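Hydrazine synthase subunit alpha (Candidatus Kuenenia stuttgartiensis, PDB 5C2V) catalyses, within the hydrazine synthase complex, the condensation of hydroxylamine with ammonia to give hydrazine, using c-type heme. Local coordinates at residues Gly444-Gln449 with Gly698-Ile703; Phe91-Val96 with Gln104-Asn109; Val608-Asp613 with Pro632-Thr637. One frame throughout, in Å; residues are numbered along the deposited sequence.

Contact 1: residues Gly444-Gln449 with Gly698-Ile703. With HEC (heme c), chain B.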
# COMPACT_ATOMS: atom_id res chain seq x y z
N GLY D 444 11.88 -5.47 -8.73
CA GLY D 444 10.99 -5.94 -7.68
C GLY D 444 10.24 -7.21 -8.02
O GLY D 444 10.27 -7.68 -9.16
N PRO D 445 9.55 -7.78 -7.02
CA PRO D 445 8.77 -9.02 -7.14
C PRO D 445 7.49 -8.87 -7.96
O PRO D 445 7.04 -9.84 -8.57
CB PRO D 445 8.44 -9.37 -5.69
CG PRO D 445 8.41 -8.05 -5.00
CD PRO D 445 9.49 -7.23 -5.65
N TYR D 446 6.92 -7.67 -7.98
CA TYR D 446 5.66 -7.44 -8.69
C TYR D 446 5.87 -7.43 -10.20
O TYR D 446 6.88 -6.93 -10.69
CB TYR D 446 5.02 -6.14 -8.21
CG TYR D 446 4.54 -6.20 -6.78
CD1 TYR D 446 3.30 -6.72 -6.46
CD2 TYR D 446 5.35 -5.75 -5.74
CE1 TYR D 446 2.86 -6.78 -5.15
CE2 TYR D 446 4.92 -5.81 -4.42
CZ TYR D 446 3.68 -6.33 -4.13
OH TYR D 446 3.25 -6.39 -2.83
N PRO D 447 4.90 -7.99 -10.95
CA PRO D 447 5.04 -8.23 -12.40
C PRO D 447 5.19 -6.97 -13.24
O PRO D 447 5.71 -7.05 -14.35
CB PRO D 447 3.73 -8.96 -12.75
CG PRO D 447 2.77 -8.54 -11.70
CD PRO D 447 3.58 -8.42 -10.45
N HIS D 448 4.74 -5.83 -12.74
CA HIS D 448 4.85 -4.58 -13.49
C HIS D 448 6.21 -3.93 -13.27
O HIS D 448 6.48 -2.84 -13.77
CB HIS D 448 3.72 -3.61 -13.10
CG HIS D 448 3.90 -2.97 -11.77
ND1 HIS D 448 3.62 -3.62 -10.58
CD2 HIS D 448 4.34 -1.73 -11.42
CE1 HIS D 448 3.87 -2.81 -9.57
NE2 HIS D 448 4.31 -1.66 -10.05
N GLN D 449 7.06 -4.61 -12.51
CA GLN D 449 8.41 -4.14 -12.25
C GLN D 449 9.44 -5.03 -12.94
O GLN D 449 9.08 -6.00 -13.61
CB GLN D 449 8.68 -4.09 -10.74
CG GLN D 449 7.75 -3.17 -9.97
CD GLN D 449 7.87 -3.34 -8.47
OE1 GLN D 449 8.17 -4.43 -7.98
NE2 GLN D 449 7.64 -2.26 -7.73
N GLY D 698 3.27 -15.88 3.94
CA GLY D 698 4.18 -14.75 3.98
C GLY D 698 4.47 -14.16 2.61
O GLY D 698 5.33 -13.29 2.47
N LYS D 699 3.75 -14.63 1.59
CA LYS D 699 3.92 -14.10 0.24
C LYS D 699 2.61 -13.56 -0.31
O LYS D 699 1.58 -14.23 -0.28
CB LYS D 699 4.47 -15.17 -0.70
CG LYS D 699 4.58 -14.71 -2.14
CD LYS D 699 4.96 -15.84 -3.09
CE LYS D 699 6.38 -16.31 -2.85
NZ LYS D 699 6.78 -17.34 -3.86
N ASP D 700 2.66 -12.33 -0.82
CA ASP D 700 1.53 -11.71 -1.50
C ASP D 700 1.10 -12.57 -2.68
O ASP D 700 1.90 -12.81 -3.59
CB ASP D 700 1.90 -10.30 -1.96
CG ASP D 700 0.69 -9.47 -2.38
OD1 ASP D 700 -0.39 -10.05 -2.62
OD2 ASP D 700 0.82 -8.24 -2.49
N PRO D 701 -0.15 -13.05 -2.67
CA PRO D 701 -0.65 -13.87 -3.79
C PRO D 701 -0.73 -13.08 -5.09
O PRO D 701 -0.79 -13.68 -6.17
CB PRO D 701 -2.05 -14.29 -3.31
CG PRO D 701 -2.42 -13.28 -2.28
CD PRO D 701 -1.14 -12.92 -1.59
N ASN D 702 -0.73 -11.75 -5.00
CA ASN D 702 -0.68 -10.91 -6.18
C ASN D 702 0.67 -11.05 -6.88
O ASN D 702 0.78 -10.85 -8.09
CB ASN D 702 -0.93 -9.44 -5.82
CG ASN D 702 -2.33 -9.21 -5.28
OD1 ASN D 702 -3.30 -9.81 -5.76
ND2 ASN D 702 -2.45 -8.34 -4.29
N ILE D 703 1.69 -11.41 -6.11
CA ILE D 703 3.00 -11.74 -6.65
C ILE D 703 3.00 -13.17 -7.18
O ILE D 703 3.16 -13.40 -8.38
CB ILE D 703 4.11 -11.57 -5.60
CG1 ILE D 703 4.19 -10.13 -5.12
CG2 ILE D 703 5.45 -12.01 -6.18
CD1 ILE D 703 5.22 -9.90 -4.03
FE HEC B . 3.38 1.10 -21.23
CHA HEC B . 1.39 1.39 -18.43
CHB HEC B . 1.09 2.92 -23.02
CHC HEC B . 5.15 0.49 -24.14
CHD HEC B . 5.57 -0.90 -19.51
NA HEC B . 1.59 1.99 -20.80
C1A HEC B . 0.94 1.98 -19.58
C2A HEC B . -0.30 2.71 -19.72
C3A HEC B . -0.39 3.13 -20.99
C4A HEC B . 0.80 2.69 -21.70
CMA HEC B . -1.55 3.95 -21.60
CAA HEC B . -1.34 2.94 -18.60
CBA HEC B . -1.16 4.33 -18.00
CGA HEC B . 0.15 4.43 -17.25
O1A HEC B . 0.91 5.41 -17.48
O2A HEC B . 0.44 3.53 -16.43
NB HEC B . 3.09 1.50 -23.26
C1B HEC B . 2.22 2.49 -23.68
C2B HEC B . 2.72 3.01 -24.94
C3B HEC B . 3.83 2.34 -25.26
C4B HEC B . 4.09 1.38 -24.20
CMB HEC B . 2.07 4.12 -25.79
CAB HEC B . 4.68 2.57 -26.53
CBB HEC B . 4.62 1.33 -27.44
NC HEC B . 5.08 0.04 -21.73
C1C HEC B . 5.57 -0.16 -23.00
C2C HEC B . 6.68 -1.10 -22.92
C3C HEC B . 6.72 -1.56 -21.67
C4C HEC B . 5.77 -0.80 -20.87
CMC HEC B . 7.43 -1.71 -24.12
CAC HEC B . 7.71 -2.62 -21.14
CBC HEC B . 6.93 -3.89 -20.72
ND HEC B . 3.46 0.35 -19.28
C1D HEC B . 4.49 -0.45 -18.79
C2D HEC B . 4.26 -0.73 -17.39
C3D HEC B . 2.95 -0.00 -17.05
C4D HEC B . 2.53 0.63 -18.28
CMD HEC B . 5.15 -1.57 -16.45
CAD HEC B . 2.22 0.04 -15.70
CBD HEC B . 1.72 -1.36 -15.36
CGD HEC B . 1.04 -1.35 -14.03
O1D HEC B . 0.74 -2.45 -13.51
O2D HEC B . 0.79 -0.24 -13.48
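The side chains of Y446 and I703 meet at about a right angle, the aliphatic chain lying across the aromatic ring. I703 CG1 stands over one face, 3.9 Å from the centroid of the Y446 ring and displaced toward the CE1 rim, which makes this a CH-pi contact. The isoleucine reaches it with CG1 anti to its own carbonyl carbon (chi1 -61°); its branches then divide the work. CD1 continues to P445, where it lies 3.7 Å from P445 CB, while CG2 packs against the carbonyl of the same proline, 3.6 Å from P445 O.

At the end of the phenol the contact becomes polar. Y446 OH donates to D700 OD2 at 3.1 Å, using the anti lone pair of that oxygen, and the ring and carboxylate planes stand 83° apart. One tyrosine therefore offers a face to I703 and a hydroxyl to D700. The other carboxylate oxygen is engaged at home: N702 N gives a hydrogen bond of 2.9 Å to D700 OD1, approaching from above the carboxylate plane. This bond limits rotation of the acid, and I703 N bonded to D700 O closes the same bend.

On the opposing segment, Q449 N binds Y446 O at 3.0 Å, closing a turn that carries H448 to the pentacoordinated heme; there H448 CB lies 3.2 Å from propionate oxygen O1D of heme c. The geometry is that of a type I beta turn beside a heme pocket, docked through its first residue onto an Asx turn of the cytochrome c region.

Contact 2: residues Phe91-Val96 with Gln104-Asn109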
# COMPACT_ATOMS: atom_id res chain seq x y z
N PHE D 91 -30.45 19.56 -26.63
CA PHE D 91 -29.55 18.72 -25.85
C PHE D 91 -29.68 17.24 -26.20
O PHE D 91 -30.68 16.81 -26.79
CB PHE D 91 -29.79 18.92 -24.35
CG PHE D 91 -31.11 18.39 -23.86
CD1 PHE D 91 -31.19 17.12 -23.30
CD2 PHE D 91 -32.25 19.15 -23.96
CE1 PHE D 91 -32.40 16.63 -22.85
CE2 PHE D 91 -33.46 18.67 -23.51
CZ PHE D 91 -33.54 17.40 -22.95
N ALA D 92 -28.67 16.47 -25.83
CA ALA D 92 -28.66 15.03 -26.02
C ALA D 92 -28.66 14.32 -24.67
O ALA D 92 -28.21 14.88 -23.67
CB ALA D 92 -27.46 14.60 -26.85
N PHE D 93 -29.16 13.09 -24.64
CA PHE D 93 -29.27 12.35 -23.40
C PHE D 93 -29.37 10.85 -23.61
O PHE D 93 -29.39 10.37 -24.75
CB PHE D 93 -30.49 12.84 -22.60
CG PHE D 93 -31.80 12.61 -23.30
CD1 PHE D 93 -32.25 13.49 -24.28
CD2 PHE D 93 -32.60 11.53 -22.97
CE1 PHE D 93 -33.46 13.28 -24.92
CE2 PHE D 93 -33.81 11.31 -23.60
CZ PHE D 93 -34.24 12.19 -24.58
N ALA D 94 -29.44 10.11 -22.51
CA ALA D 94 -29.67 8.68 -22.55
C ALA D 94 -31.08 8.40 -22.03
O ALA D 94 -31.50 8.99 -21.04
CB ALA D 94 -28.64 7.94 -21.72
N GLY D 95 -31.80 7.51 -22.70
CA GLY D 95 -33.17 7.26 -22.32
C GLY D 95 -33.74 5.90 -22.67
O GLY D 95 -33.26 5.23 -23.59
N VAL D 96 -34.77 5.51 -21.93
CA VAL D 96 -35.53 4.31 -22.24
C VAL D 96 -36.96 4.70 -22.60
O VAL D 96 -37.72 5.17 -21.75
CB VAL D 96 -35.56 3.32 -21.06
CG1 VAL D 96 -36.27 2.04 -21.45
CG2 VAL D 96 -34.15 3.03 -20.57
N GLN D 104 -30.99 3.98 -24.89
CA GLN D 104 -30.29 4.45 -26.08
C GLN D 104 -29.97 5.94 -26.00
O GLN D 104 -30.31 6.61 -25.02
CB GLN D 104 -31.14 4.17 -27.33
CG GLN D 104 -31.55 2.71 -27.50
CD GLN D 104 -30.41 1.83 -27.99
OE1 GLN D 104 -29.30 2.30 -28.25
NE2 GLN D 104 -30.69 0.54 -28.14
N ILE D 105 -29.32 6.45 -27.04
CA ILE D 105 -28.99 7.86 -27.12
C ILE D 105 -30.08 8.61 -27.89
O ILE D 105 -30.49 8.18 -28.97
CB ILE D 105 -27.63 8.10 -27.80
CG1 ILE D 105 -26.52 7.35 -27.05
CG2 ILE D 105 -27.31 9.58 -27.88
CD1 ILE D 105 -26.31 7.84 -25.63
N TRP D 106 -30.54 9.72 -27.33
CA TRP D 106 -31.57 10.53 -27.95
C TRP D 106 -31.16 12.00 -27.93
O TRP D 106 -30.22 12.37 -27.23
CB TRP D 106 -32.91 10.35 -27.24
CG TRP D 106 -33.36 8.93 -27.09
CD1 TRP D 106 -32.85 7.99 -26.23
CD2 TRP D 106 -34.42 8.28 -27.80
NE1 TRP D 106 -33.52 6.80 -26.38
CE2 TRP D 106 -34.49 6.95 -27.33
CE3 TRP D 106 -35.32 8.69 -28.79
CZ2 TRP D 106 -35.42 6.04 -27.82
CZ3 TRP D 106 -36.24 7.78 -29.27
CH2 TRP D 106 -36.28 6.47 -28.79
N GLU D 107 -31.85 12.83 -28.69
CA GLU D 107 -31.66 14.28 -28.60
C GLU D 107 -32.97 15.01 -28.87
O GLU D 107 -33.81 14.53 -29.64
CB GLU D 107 -30.57 14.76 -29.56
CG GLU D 107 -30.64 14.18 -30.96
CD GLU D 107 -29.76 14.95 -31.94
OE1 GLU D 107 -29.66 16.18 -31.79
OE2 GLU D 107 -29.18 14.33 -32.85
N MET D 108 -33.14 16.16 -28.24
CA MET D 108 -34.34 16.96 -28.43
C MET D 108 -34.08 18.44 -28.14
O MET D 108 -33.10 18.79 -27.49
CB MET D 108 -35.47 16.45 -27.54
CG MET D 108 -35.33 16.83 -26.07
SD MET D 108 -36.85 16.59 -25.13
CE MET D 108 -37.10 14.83 -25.31
N ASN D 109 -34.97 19.29 -28.64
CA ASN D 109 -34.86 20.73 -28.40
C ASN D 109 -35.13 21.08 -26.95
O ASN D 109 -35.74 20.31 -26.21
CB ASN D 109 -35.83 21.49 -29.32
CG ASN D 109 -35.57 21.23 -30.79
OD1 ASN D 109 -34.42 21.03 -31.20
ND2 ASN D 109 -36.63 21.22 -31.58
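W106 crosses F93 obliquely and turns the N-H edge of its indole to the backbone of G95, so it ties two positions of the neighbouring strand together. Starting at CB, the methylene sits over one face of the phenylalanine: W106 CB is 3.5 Å from F93 CZ, nearer the rim than the centre. With CG anti to the carbonyl carbon (chi1 -53°), the indole runs on toward G95. The pyrrole part of the indole and the F93 ring are tilted by only 19°, yet their centroids are 5.6 Å apart, too far offset for a full stack. Next, W106 CD1 comes 3.7 Å from G95 N, passing a residue with no side chain to interpose. Finally W106 NE1 donates to G95 O at 3.2 Å, bent to 138° at the hydrogen and arriving from above the carbonyl plane. Q104 N binds the same oxygen from the opposite face, giving it two donors.

Further along the sheet face that carries F93 and W106, M108 lies beside F91 and points the same way: M108 CG is 3.6 Å from F91 CZ, and SD forms an oblique Met-aromatic contact with that ring. M108 CE turns back to F93. F76, which lines the trimethyl glycine pocket, meets both F93 and W106 edge-to-face.

Paired backbone bonds at F91/M108, F93/W106 and G95/Q104 fix an antiparallel register, W106 N to F93 O being one at 2.9 Å. On the reverse face, A92 CB and E107 CB are 4.1 Å apart, and E107 OE1 runs out to a salt bridge with K90. This is a beta hairpin forming the two central strands of a four-stranded antiparallel sheet, consistent with one blade of the six-bladed propeller.

Contact 3: residues Val608-Asp613 with Pro632-Thr637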
# COMPACT_ATOMS: atom_id res chain seq x y z
N VAL D 608 13.19 -15.61 -34.01
CA VAL D 608 11.74 -15.69 -34.15
C VAL D 608 11.35 -16.60 -35.31
O VAL D 608 12.11 -16.74 -36.27
CB VAL D 608 11.11 -14.29 -34.37
CG1 VAL D 608 11.20 -13.47 -33.09
CG2 VAL D 608 11.79 -13.58 -35.53
N LYS D 609 10.17 -17.21 -35.22
CA LYS D 609 9.77 -18.21 -36.21
C LYS D 609 8.34 -18.01 -36.71
O LYS D 609 7.41 -17.77 -35.93
CB LYS D 609 9.91 -19.61 -35.62
CG LYS D 609 9.77 -20.73 -36.63
CD LYS D 609 9.95 -22.09 -35.96
CE LYS D 609 9.98 -23.21 -36.99
NZ LYS D 609 11.10 -23.04 -37.95
N HIS D 610 8.17 -18.11 -38.03
CA HIS D 610 6.87 -17.99 -38.67
C HIS D 610 5.95 -19.16 -38.33
O HIS D 610 6.41 -20.28 -38.12
CB HIS D 610 7.02 -17.90 -40.20
CG HIS D 610 7.40 -16.53 -40.69
ND1 HIS D 610 6.61 -15.42 -40.47
CD2 HIS D 610 8.46 -16.10 -41.40
CE1 HIS D 610 7.18 -14.37 -41.02
NE2 HIS D 610 8.31 -14.75 -41.59
N GLY D 611 4.65 -18.90 -38.30
CA GLY D 611 3.66 -19.93 -38.05
C GLY D 611 2.93 -20.32 -39.31
O GLY D 611 3.38 -20.02 -40.42
N GLU D 612 1.80 -21.01 -39.16
CA GLU D 612 1.03 -21.46 -40.31
C GLU D 612 0.14 -20.35 -40.86
O GLU D 612 -0.24 -20.38 -42.03
CB GLU D 612 0.16 -22.67 -39.95
CG GLU D 612 -0.32 -23.49 -41.16
CD GLU D 612 -1.57 -22.93 -41.80
OE1 GLU D 612 -2.28 -22.14 -41.14
OE2 GLU D 612 -1.85 -23.27 -42.97
N ASP D 613 -0.15 -19.33 -40.06
CA ASP D 613 -1.07 -18.32 -40.55
C ASP D 613 -0.24 -17.29 -41.28
O ASP D 613 0.38 -16.41 -40.68
CB ASP D 613 -1.86 -17.70 -39.40
CG ASP D 613 -2.78 -16.58 -39.85
OD1 ASP D 613 -3.33 -16.67 -40.97
OD2 ASP D 613 -2.95 -15.60 -39.08
N PRO D 632 5.78 -10.67 -45.02
CA PRO D 632 4.75 -11.71 -44.97
C PRO D 632 3.65 -11.37 -43.97
O PRO D 632 3.94 -10.79 -42.92
CB PRO D 632 5.52 -12.96 -44.53
CG PRO D 632 6.92 -12.71 -44.98
CD PRO D 632 7.13 -11.23 -44.83
N VAL D 633 2.41 -11.71 -44.29
CA VAL D 633 1.28 -11.36 -43.44
C VAL D 633 0.99 -12.48 -42.45
O VAL D 633 0.55 -13.56 -42.84
CB VAL D 633 0.02 -11.09 -44.28
CG1 VAL D 633 -1.14 -10.71 -43.38
CG2 VAL D 633 0.30 -10.00 -45.30
N GLU D 634 1.22 -12.22 -41.17
CA GLU D 634 1.07 -13.26 -40.15
C GLU D 634 0.27 -12.79 -38.94
O GLU D 634 0.44 -11.67 -38.46
CB GLU D 634 2.45 -13.75 -39.70
CG GLU D 634 2.40 -14.84 -38.64
CD GLU D 634 3.74 -15.51 -38.42
OE1 GLU D 634 3.76 -16.66 -37.92
OE2 GLU D 634 4.78 -14.90 -38.75
N GLY D 635 -0.61 -13.67 -38.45
CA GLY D 635 -1.32 -13.44 -37.21
C GLY D 635 -2.54 -12.54 -37.32
O GLY D 635 -2.94 -11.92 -36.33
N LEU D 636 -3.12 -12.46 -38.51
CA LEU D 636 -4.33 -11.66 -38.69
C LEU D 636 -5.62 -12.48 -38.64
O LEU D 636 -6.71 -11.93 -38.71
CB LEU D 636 -4.27 -10.88 -40.00
CG LEU D 636 -3.17 -9.82 -40.08
CD1 LEU D 636 -3.42 -8.87 -41.25
CD2 LEU D 636 -3.07 -9.04 -38.78
N THR D 637 -5.49 -13.80 -38.51
CA THR D 637 -6.67 -14.65 -38.45
C THR D 637 -7.05 -14.94 -37.00
O THR D 637 -6.33 -15.66 -36.30
CB THR D 637 -6.46 -15.97 -39.21
OG1 THR D 637 -5.85 -15.71 -40.48
CG2 THR D 637 -7.79 -16.68 -39.43
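D613 OD2 gathers backbone N-H groups from the opposing loop: T637 N binds it at 3.2 Å, and G635 N adds a weak bond at 3.1 Å. The contact joins the turn that follows strand 605-609 to a loop, both in the cytochrome c region, and besides this carboxylate bound to a bend of main chain it contains a second recognisable element, the His-carboxylate hydrogen bond between H610 and E634.

The two oxygens of D613 are used differently. T637 N reaches OD2 on its syn side, somewhat out of the carboxylate plane, whereas T637 OG1 donates to D613 OD1 at 2.7 Å from well above that plane. T637 thus holds both oxygens, one through its backbone and one through its hydroxyl, which restricts rotation of the acid. The D613 side chain extends with CG opposite the backbone N (chi1 176°), bringing the carboxylate to the bend; G635 there has a positive phi, a conformation that favours glycine.

E634 reciprocates from the other loop. Its extended chain runs past the main chain of D613, with E634 CG 3.3 Å from D613 O, and delivers its carboxylate to H610 and G611. The H610 ring presents ND1 edge-on: ND1 donates to E634 OE2 at 2.6 Å, the acceptor close to the ring plane. From the oxygen's side the donor lies above the carboxylate plane, and the two planes differ by 29°. G611 N approaches E634 OE1, but that separation is modelled too short to be trusted at this resolution; R595 N adds a weak bond to the same oxygen.

F594 meets the H610 ring from outside the pair of segments, with its plane inclined at about 45°. Beyond the His-carboxylate bond, P632 CB approaches H610 CE1 obliquely to 4.1 Å.

In the fold
From the N terminus, contact 2 comes first: it closes a hairpin of only seven intervening residues within the propeller-bearing N-terminal part, and is complete long before the others begin. Contact 1 opens in the loop between strands 428-433 and 461-467 and closes 249 residues later, between helices 687-692 and 717-722, bringing the neighbourhood of the pentacoordinated heme against the cytochrome c region. Contact 3 falls wholly inside that span, joining the turn just after strand 605-609 to the loop preceding helix 646-657 across a partly unmodelled stretch. No two contacts touch; the centres of contacts 1 and 2 are about 46 Å apart, on opposite sides of the chain's centre, and those of contacts 1 and 3 about 34 Å.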